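Local coordinates for protein aminotransferase class I and II (Streptococcus suis 89/1591, PDB 3OP7) that probably catalyses pyridoxal-phosphate-dependent transamination, with the cofactor bound covalently as a Schiff base in a class I/II aminotransferase fold, at residues A[48-56]-A[257-265]; A[290-298]-A[362-372]. All coordinates share one frame; numbering follows the deposited sequence.

The two contacts lie at distant ends of the subunit, their centres about 47 Å apart and their nearest atoms about 33 Å apart. Along the chain they come in series: contact 1 packs helix 45-53 against helix 257-268, and contact 2 opens at the end of helix 270-294, the long helix that follows almost at once. That helix therefore runs from the neighbourhood of the first contact to the second, where it meets the C-terminal helix 354-368 beside the antiparallel sheet with strand 298-300 at its edge. Contact 1 borders the second subunit of the dimer; contact 2 touches no other chain of the assembly and belongs to the C-terminal small domain.

Contact 1. Residues A[48-56]-A[257-265]; sequences FYKKLQGTK and VFDDLVAQL
F48 and F258 both carry CG anti to the backbone N (chi1 179° and 165°), which swings their rings into the seam between two roughly antiparallel helices of this class I/II aminotransferase. The axes of helix segments 48-53 and 257-265 run at 148° to one another and come within 11.3 Å. F48 is the knob of a knobs-into-holes contact, its ring seated among F258, L261, V262 and L265. Its CZ meets L261 CD1 at 3.6 Å in the one L261 conformer described, the two side chains approaching from opposite directions, while V262 CG2 lies 3.9 Å from the same CZ. F258 crosses F48 at about a right angle and brings CE2 to the edge of the F48 ring. One turn on, L52 sets its CD2 3.8 Å from F258 CD2, at the edge of that ring. No hydrogen bond joins the two segments. The seam lies against the dimer interface: F258 stacks on F258 of the second subunit, and Y49 on its Y49. Toward the outside, the extended chain of K51 brings CE near L261 CD2, 3.7 Å away in that conformer. T55 OG1 bonds back to K51 O, leaving methyl CG2 3.7 Å from V257 CG1.

Contact 2. Residues A[290-298]-A[362-372]; sequences QWIEEEPLV and EKLSQFLRRFD
E295, just past the end of helix 270-294, is joined to S365 and D372 of the C-terminal segment through two waters. One lies 2.6 Å from E295 OE1 and also reaches S365 O; the second spans E295 OE2 and D372 OD2, mediating between two acidic groups. E295 OE2 also accepts the backbone N of L297, a fairly straight bond at 158°, which ties the carboxylate to its own type I turn, E295 to V298. A bend at chi2 turns the carboxylate back over that turn. The direct links to S365 OG are weaker. W291, in the last turn of the helix, donates NE1 to S365 OG at 2.7 Å, but the N-H is bent to 124°; OG lies at the edge of the indole, near its plane. S365 OG to E295 OE1, at 3.4 Å, is long and unsettled, with L361 O as the rival acceptor.

Beyond these polar groups the packing is apolar. E295 CB lies over the centre of one face of the W291 indole. L364 crosses the tryptophan at about a right angle and presses CD2 to 3.4 Å from W291 CH2. L368 fills the middle: its CD1 meets V298 CG1 at 3.6 Å, and CG and the carboxylate carbon CD of E295, while CD2 lies 4.0 Å from L297 CD1. L297 crosses D372 at a slant, CG and CD1 near its OD1. V298 and L368 both continue onto I313 of strand 309-313, and L364 reaches L326 of helix 319-330.

Two helices with nearly parallel axes, 12° apart, thus pack side by side next to an antiparallel sheet, the first leading through the E295-V298 turn into edge strand 298-300. Such an alpha/beta layering is that of the C-terminal small domain of fold-type I PLP enzymes.

Contact 1. Residues A[48-56]-A[257-265]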
# COMPACT_ATOMS: atom_id res chain seq x y z
N PHE A 48 -4.47 -26.00 7.28
CA PHE A 48 -4.22 -24.61 6.95
C PHE A 48 -5.36 -23.77 7.52
O PHE A 48 -5.11 -22.75 8.14
CB PHE A 48 -4.07 -24.38 5.45
CG PHE A 48 -3.84 -22.96 5.07
CD1 PHE A 48 -4.92 -22.10 4.87
CD2 PHE A 48 -2.56 -22.48 4.82
CE1 PHE A 48 -4.71 -20.78 4.49
CE2 PHE A 48 -2.35 -21.18 4.44
CZ PHE A 48 -3.44 -20.31 4.28
N TYR A 49 -6.59 -24.20 7.32
CA TYR A 49 -7.74 -23.42 7.79
C TYR A 49 -7.83 -23.38 9.31
O TYR A 49 -8.26 -22.38 9.87
CB TYR A 49 -9.03 -23.93 7.21
CG TYR A 49 -9.12 -23.74 5.70
CD1 TYR A 49 -8.85 -22.52 5.12
CD2 TYR A 49 -9.49 -24.80 4.87
CE1 TYR A 49 -8.90 -22.36 3.71
CE2 TYR A 49 -9.57 -24.64 3.51
CZ TYR A 49 -9.28 -23.45 2.93
OH TYR A 49 -9.38 -23.34 1.58
N LYS A 50 -7.45 -24.48 9.95
CA LYS A 50 -7.43 -24.52 11.41
C LYS A 50 -6.47 -23.48 11.95
O LYS A 50 -6.81 -22.76 12.87
CB LYS A 50 -7.06 -25.92 11.93
CG LYS A 50 -7.33 -26.09 13.43
CD LYS A 50 -7.47 -27.58 13.83
CE LYS A 50 -7.93 -27.79 15.29
NZ LYS A 50 -8.37 -29.22 15.54
N LYS A 51 -5.28 -23.39 11.38
CA LYS A 51 -4.29 -22.43 11.82
C LYS A 51 -4.82 -21.01 11.56
O LYS A 51 -4.84 -20.16 12.44
CB LYS A 51 -2.98 -22.63 11.09
CG LYS A 51 -1.87 -21.62 11.46
CD LYS A 51 -0.57 -22.18 10.96
CE LYS A 51 0.57 -21.21 11.00
NZ LYS A 51 1.70 -21.91 10.27
N LEU A 52 -5.30 -20.78 10.33
CA LEU A 52 -5.82 -19.47 9.95
C LEU A 52 -6.94 -19.01 10.86
O LEU A 52 -6.93 -17.87 11.30
CB LEU A 52 -6.33 -19.50 8.52
CG LEU A 52 -7.09 -18.24 8.09
CD1 LEU A 52 -6.15 -17.04 8.04
CD2 LEU A 52 -7.82 -18.48 6.71
N GLN A 53 -7.89 -19.89 11.10
CA GLN A 53 -9.17 -19.57 11.75
C GLN A 53 -9.00 -19.03 13.18
O GLN A 53 -9.79 -18.21 13.65
CB GLN A 53 -10.04 -20.82 11.78
CG GLN A 53 -11.38 -20.67 12.43
CD GLN A 53 -12.40 -21.72 11.96
OE1 GLN A 53 -12.38 -22.15 10.81
NE2 GLN A 53 -13.30 -22.12 12.88
N GLY A 54 -7.95 -19.49 13.84
CA GLY A 54 -7.64 -19.06 15.19
C GLY A 54 -6.59 -17.99 15.33
O GLY A 54 -6.23 -17.63 16.48
N THR A 55 -6.11 -17.46 14.20
CA THR A 55 -5.09 -16.41 14.20
C THR A 55 -5.78 -15.05 14.34
O THR A 55 -6.63 -14.70 13.56
CB THR A 55 -4.20 -16.49 12.96
OG1 THR A 55 -3.55 -17.76 12.93
CG2 THR A 55 -3.14 -15.38 12.93
N LYS A 56 -5.37 -14.27 15.33
CA LYS A 56 -5.90 -12.91 15.46
C LYS A 56 -5.56 -12.10 14.20
O LYS A 56 -4.42 -12.09 13.73
CB LYS A 56 -5.29 -12.23 16.67
CG LYS A 56 -5.83 -12.74 17.97
CD LYS A 56 -5.18 -12.02 19.13
CE LYS A 56 -5.38 -12.75 20.46
NZ LYS A 56 -6.82 -12.98 20.79
N VAL A 257 -2.36 -10.51 7.31
CA VAL A 257 -2.12 -11.76 8.06
C VAL A 257 -2.28 -13.03 7.17
O VAL A 257 -1.40 -13.86 7.14
CB VAL A 257 -3.04 -11.84 9.29
CG1 VAL A 257 -3.00 -13.18 10.02
CG2 VAL A 257 -2.61 -10.75 10.27
N PHE A 258 -3.42 -13.14 6.49
CA PHE A 258 -3.68 -14.29 5.62
C PHE A 258 -2.72 -14.22 4.47
O PHE A 258 -2.19 -15.24 4.04
CB PHE A 258 -5.11 -14.25 5.09
CG PHE A 258 -5.40 -15.14 3.94
CD1 PHE A 258 -5.18 -14.69 2.65
CD2 PHE A 258 -5.91 -16.43 4.12
CE1 PHE A 258 -5.48 -15.49 1.57
CE2 PHE A 258 -6.20 -17.24 3.00
CZ PHE A 258 -5.99 -16.75 1.75
N ASP A 259 -2.47 -13.01 4.00
CA ASP A 259 -1.60 -12.84 2.83
C ASP A 259 -0.17 -13.39 3.09
O ASP A 259 0.44 -14.12 2.29
CB ASP A 259 -1.60 -11.37 2.40
CG ASP A 259 -2.99 -10.85 2.06
OD1 ASP A 259 -3.82 -11.63 1.56
OD2 ASP A 259 -3.21 -9.61 2.30
N ASP A 260 0.40 -13.03 4.24
CA ASP A 260 1.67 -13.56 4.68
C ASP A 260 1.63 -15.10 4.88
O ASP A 260 2.60 -15.78 4.59
CB ASP A 260 2.15 -12.84 5.94
CG ASP A 260 3.31 -13.56 6.62
OD1 ASP A 260 4.48 -13.30 6.28
OD2 ASP A 260 3.01 -14.37 7.51
N LEU A 261 0.54 -15.63 5.44
CA LEU A 261 0.39 -17.09 5.63
C LEU A 261 0.47 -17.82 4.30
O LEU A 261 1.18 -18.84 4.17
CB LEU A 261 -0.95 -17.40 6.29
CG LEU A 261 -1.11 -18.15 7.61
CD1 LEU A 261 -2.31 -19.07 7.47
CD2 LEU A 261 0.16 -18.90 8.14
N VAL A 262 -0.26 -17.33 3.30
CA VAL A 262 -0.21 -17.92 1.95
C VAL A 262 1.18 -17.75 1.38
O VAL A 262 1.72 -18.69 0.77
CB VAL A 262 -1.27 -17.33 0.99
CG1 VAL A 262 -1.10 -17.89 -0.44
CG2 VAL A 262 -2.69 -17.57 1.55
N ALA A 263 1.81 -16.60 1.62
CA ALA A 263 3.16 -16.37 1.08
C ALA A 263 4.15 -17.40 1.66
O ALA A 263 4.99 -17.88 0.95
CB ALA A 263 3.65 -14.93 1.38
N GLN A 264 4.02 -17.69 2.97
CA GLN A 264 4.91 -18.66 3.62
C GLN A 264 4.79 -20.02 2.88
O GLN A 264 5.78 -20.69 2.58
CB GLN A 264 4.51 -18.87 5.08
CG GLN A 264 4.82 -17.72 6.04
CD GLN A 264 4.39 -18.02 7.46
OE1 GLN A 264 4.72 -19.07 8.02
NE2 GLN A 264 3.64 -17.12 8.03
N LEU A 265 3.55 -20.45 2.68
CA LEU A 265 3.26 -21.71 1.97
C LEU A 265 3.81 -21.71 0.53
O LEU A 265 4.46 -22.68 0.11
CB LEU A 265 1.76 -21.96 1.99
CG LEU A 265 1.26 -23.24 1.31
CD1 LEU A 265 1.91 -24.50 1.92
CD2 LEU A 265 -0.27 -23.29 1.45

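Contact 2. Residues A[290-298]-A[362-372]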
# COMPACT_ATOMS: atom_id res chain seq x y z
N GLN A 290 5.45 -18.97 -33.18
CA GLN A 290 4.89 -19.51 -34.44
C GLN A 290 4.02 -18.46 -35.13
O GLN A 290 4.16 -18.20 -36.34
CB GLN A 290 4.08 -20.77 -34.12
CG GLN A 290 3.59 -21.60 -35.34
CD GLN A 290 2.61 -22.70 -34.95
OE1 GLN A 290 1.97 -22.64 -33.87
NE2 GLN A 290 2.47 -23.69 -35.80
N TRP A 291 3.11 -17.86 -34.36
CA TRP A 291 2.23 -16.79 -34.84
C TRP A 291 2.99 -15.56 -35.39
O TRP A 291 2.70 -15.07 -36.48
CB TRP A 291 1.29 -16.37 -33.72
CG TRP A 291 0.23 -15.45 -34.19
CD1 TRP A 291 -0.91 -15.79 -34.85
CD2 TRP A 291 0.24 -14.03 -34.09
NE1 TRP A 291 -1.64 -14.66 -35.14
CE2 TRP A 291 -0.95 -13.56 -34.69
CE3 TRP A 291 1.12 -13.11 -33.52
CZ2 TRP A 291 -1.28 -12.20 -34.74
CZ3 TRP A 291 0.79 -11.75 -33.56
CH2 TRP A 291 -0.40 -11.32 -34.18
N ILE A 292 3.97 -15.08 -34.63
CA ILE A 292 4.80 -13.96 -35.07
C ILE A 292 5.47 -14.27 -36.42
O ILE A 292 5.47 -13.43 -37.32
CB ILE A 292 5.93 -13.60 -34.06
CG1 ILE A 292 5.36 -13.14 -32.71
CG2 ILE A 292 6.83 -12.52 -34.65
CD1 ILE A 292 5.28 -11.64 -32.51
N GLU A 293 6.04 -15.46 -36.57
CA GLU A 293 6.65 -15.82 -37.86
C GLU A 293 5.62 -15.93 -38.99
O GLU A 293 5.92 -15.62 -40.15
CB GLU A 293 7.48 -17.10 -37.78
CG GLU A 293 8.59 -17.15 -38.87
CD GLU A 293 8.86 -18.53 -39.36
OE1 GLU A 293 8.55 -19.49 -38.62
OE2 GLU A 293 9.38 -18.68 -40.50
N GLU A 294 4.41 -16.36 -38.67
CA GLU A 294 3.36 -16.56 -39.69
C GLU A 294 2.72 -15.25 -40.13
O GLU A 294 2.20 -15.14 -41.22
CB GLU A 294 2.27 -17.50 -39.15
CG GLU A 294 2.65 -18.99 -39.18
CD GLU A 294 1.59 -19.90 -38.57
OE1 GLU A 294 0.61 -19.39 -37.98
OE2 GLU A 294 1.75 -21.13 -38.67
N GLU A 295 2.75 -14.24 -39.26
CA GLU A 295 2.04 -13.00 -39.52
C GLU A 295 3.04 -11.95 -40.06
O GLU A 295 3.92 -11.47 -39.31
CB GLU A 295 1.34 -12.53 -38.22
CG GLU A 295 0.68 -11.15 -38.25
CD GLU A 295 -0.26 -10.97 -39.41
OE1 GLU A 295 -1.26 -11.74 -39.46
OE2 GLU A 295 0.00 -10.07 -40.28
N PRO A 296 2.92 -11.57 -41.35
CA PRO A 296 3.94 -10.70 -41.93
C PRO A 296 3.93 -9.24 -41.44
O PRO A 296 4.94 -8.54 -41.59
CB PRO A 296 3.65 -10.78 -43.45
CG PRO A 296 2.22 -11.14 -43.55
CD PRO A 296 1.84 -11.90 -42.31
N LEU A 297 2.84 -8.81 -40.82
CA LEU A 297 2.74 -7.43 -40.31
C LEU A 297 3.20 -7.30 -38.87
O LEU A 297 3.09 -6.21 -38.27
CB LEU A 297 1.30 -6.91 -40.43
CG LEU A 297 0.77 -6.73 -41.86
CD1 LEU A 297 -0.62 -6.09 -41.82
CD2 LEU A 297 1.75 -5.93 -42.73
N VAL A 298 3.69 -8.38 -38.27
CA VAL A 298 4.16 -8.27 -36.88
C VAL A 298 5.51 -8.90 -36.72
O VAL A 298 5.83 -9.87 -37.39
CB VAL A 298 3.19 -8.92 -35.85
CG1 VAL A 298 1.75 -8.54 -36.16
CG2 VAL A 298 3.34 -10.43 -35.85
N GLU A 362 -5.66 -15.35 -33.29
CA GLU A 362 -6.50 -15.59 -34.46
C GLU A 362 -7.26 -14.31 -34.85
O GLU A 362 -7.20 -13.87 -36.01
CB GLU A 362 -7.45 -16.74 -34.18
CG GLU A 362 -6.90 -18.11 -34.66
CD GLU A 362 -7.61 -19.33 -34.05
OE1 GLU A 362 -8.62 -19.19 -33.30
OE2 GLU A 362 -7.11 -20.45 -34.31
N LYS A 363 -7.93 -13.70 -33.87
CA LYS A 363 -8.71 -12.49 -34.11
C LYS A 363 -7.85 -11.28 -34.47
O LYS A 363 -8.25 -10.44 -35.27
CB LYS A 363 -9.62 -12.17 -32.92
CG LYS A 363 -10.79 -13.17 -32.71
CD LYS A 363 -11.88 -13.06 -33.79
CE LYS A 363 -13.21 -13.69 -33.34
NZ LYS A 363 -14.13 -13.96 -34.49
N LEU A 364 -6.67 -11.18 -33.86
CA LEU A 364 -5.70 -10.13 -34.21
C LEU A 364 -5.27 -10.28 -35.66
O LEU A 364 -5.21 -9.29 -36.40
CB LEU A 364 -4.48 -10.20 -33.29
CG LEU A 364 -3.40 -9.14 -33.49
CD1 LEU A 364 -4.00 -7.72 -33.61
CD2 LEU A 364 -2.34 -9.20 -32.37
N SER A 365 -5.00 -11.51 -36.09
CA SER A 365 -4.66 -11.75 -37.51
C SER A 365 -5.81 -11.40 -38.47
O SER A 365 -5.57 -10.90 -39.57
CB SER A 365 -4.23 -13.21 -37.74
OG SER A 365 -2.98 -13.44 -37.11
N GLN A 366 -7.04 -11.66 -38.04
CA GLN A 366 -8.23 -11.25 -38.80
C GLN A 366 -8.27 -9.73 -39.00
O GLN A 366 -8.50 -9.24 -40.11
CB GLN A 366 -9.52 -11.68 -38.08
CG GLN A 366 -10.02 -13.10 -38.37
CD GLN A 366 -11.31 -13.38 -37.60
OE1 GLN A 366 -12.18 -12.51 -37.53
NE2 GLN A 366 -11.43 -14.57 -37.01
N PHE A 367 -8.04 -9.00 -37.91
CA PHE A 367 -7.98 -7.55 -37.94
C PHE A 367 -6.85 -7.08 -38.86
O PHE A 367 -7.05 -6.20 -39.70
CB PHE A 367 -7.78 -7.02 -36.51
CG PHE A 367 -7.98 -5.54 -36.38
CD1 PHE A 367 -9.17 -4.94 -36.77
CD2 PHE A 367 -6.97 -4.74 -35.86
CE1 PHE A 367 -9.36 -3.56 -36.65
CE2 PHE A 367 -7.15 -3.37 -35.74
CZ PHE A 367 -8.34 -2.78 -36.13
N LEU A 368 -5.69 -7.71 -38.75
CA LEU A 368 -4.51 -7.34 -39.56
C LEU A 368 -4.68 -7.54 -41.06
O LEU A 368 -4.09 -6.80 -41.85
CB LEU A 368 -3.24 -8.07 -39.08
CG LEU A 368 -2.63 -7.53 -37.78
CD1 LEU A 368 -1.76 -8.59 -37.12
CD2 LEU A 368 -1.84 -6.24 -38.02
N ARG A 369 -5.49 -8.52 -41.48
CA ARG A 369 -5.80 -8.69 -42.92
C ARG A 369 -6.49 -7.44 -43.53
O ARG A 369 -6.41 -7.22 -44.73
CB ARG A 369 -6.61 -9.96 -43.19
CG ARG A 369 -5.75 -11.24 -43.29
N ARG A 370 -7.13 -6.62 -42.68
CA ARG A 370 -7.72 -5.34 -43.12
C ARG A 370 -6.68 -4.27 -43.53
O ARG A 370 -7.04 -3.30 -44.20
CB ARG A 370 -8.67 -4.77 -42.05
CG ARG A 370 -9.76 -5.73 -41.56
N PHE A 371 -5.40 -4.46 -43.18
CA PHE A 371 -4.33 -3.49 -43.52
C PHE A 371 -3.28 -3.94 -44.57
O PHE A 371 -2.27 -3.25 -44.75
CB PHE A 371 -3.59 -3.07 -42.24
CG PHE A 371 -4.49 -2.50 -41.18
CD1 PHE A 371 -4.83 -1.16 -41.18
CD2 PHE A 371 -5.03 -3.33 -40.20
CE1 PHE A 371 -5.67 -0.63 -40.20
CE2 PHE A 371 -5.88 -2.81 -39.22
CZ PHE A 371 -6.20 -1.46 -39.22
N ASP A 372 -3.52 -5.05 -45.27
CA ASP A 372 -2.57 -5.55 -46.32
C ASP A 372 -2.76 -4.93 -47.70
O ASP A 372 -3.69 -4.17 -47.94
CB ASP A 372 -2.65 -7.08 -46.43
CG ASP A 372 -1.87 -7.79 -45.33
OD1 ASP A 372 -0.61 -7.75 -45.36
OD2 ASP A 372 -2.50 -8.38 -44.43
O HOH W 1 -3.13 -11.45 -41.23
O HOH W 2 -1.83 -9.81 -42.35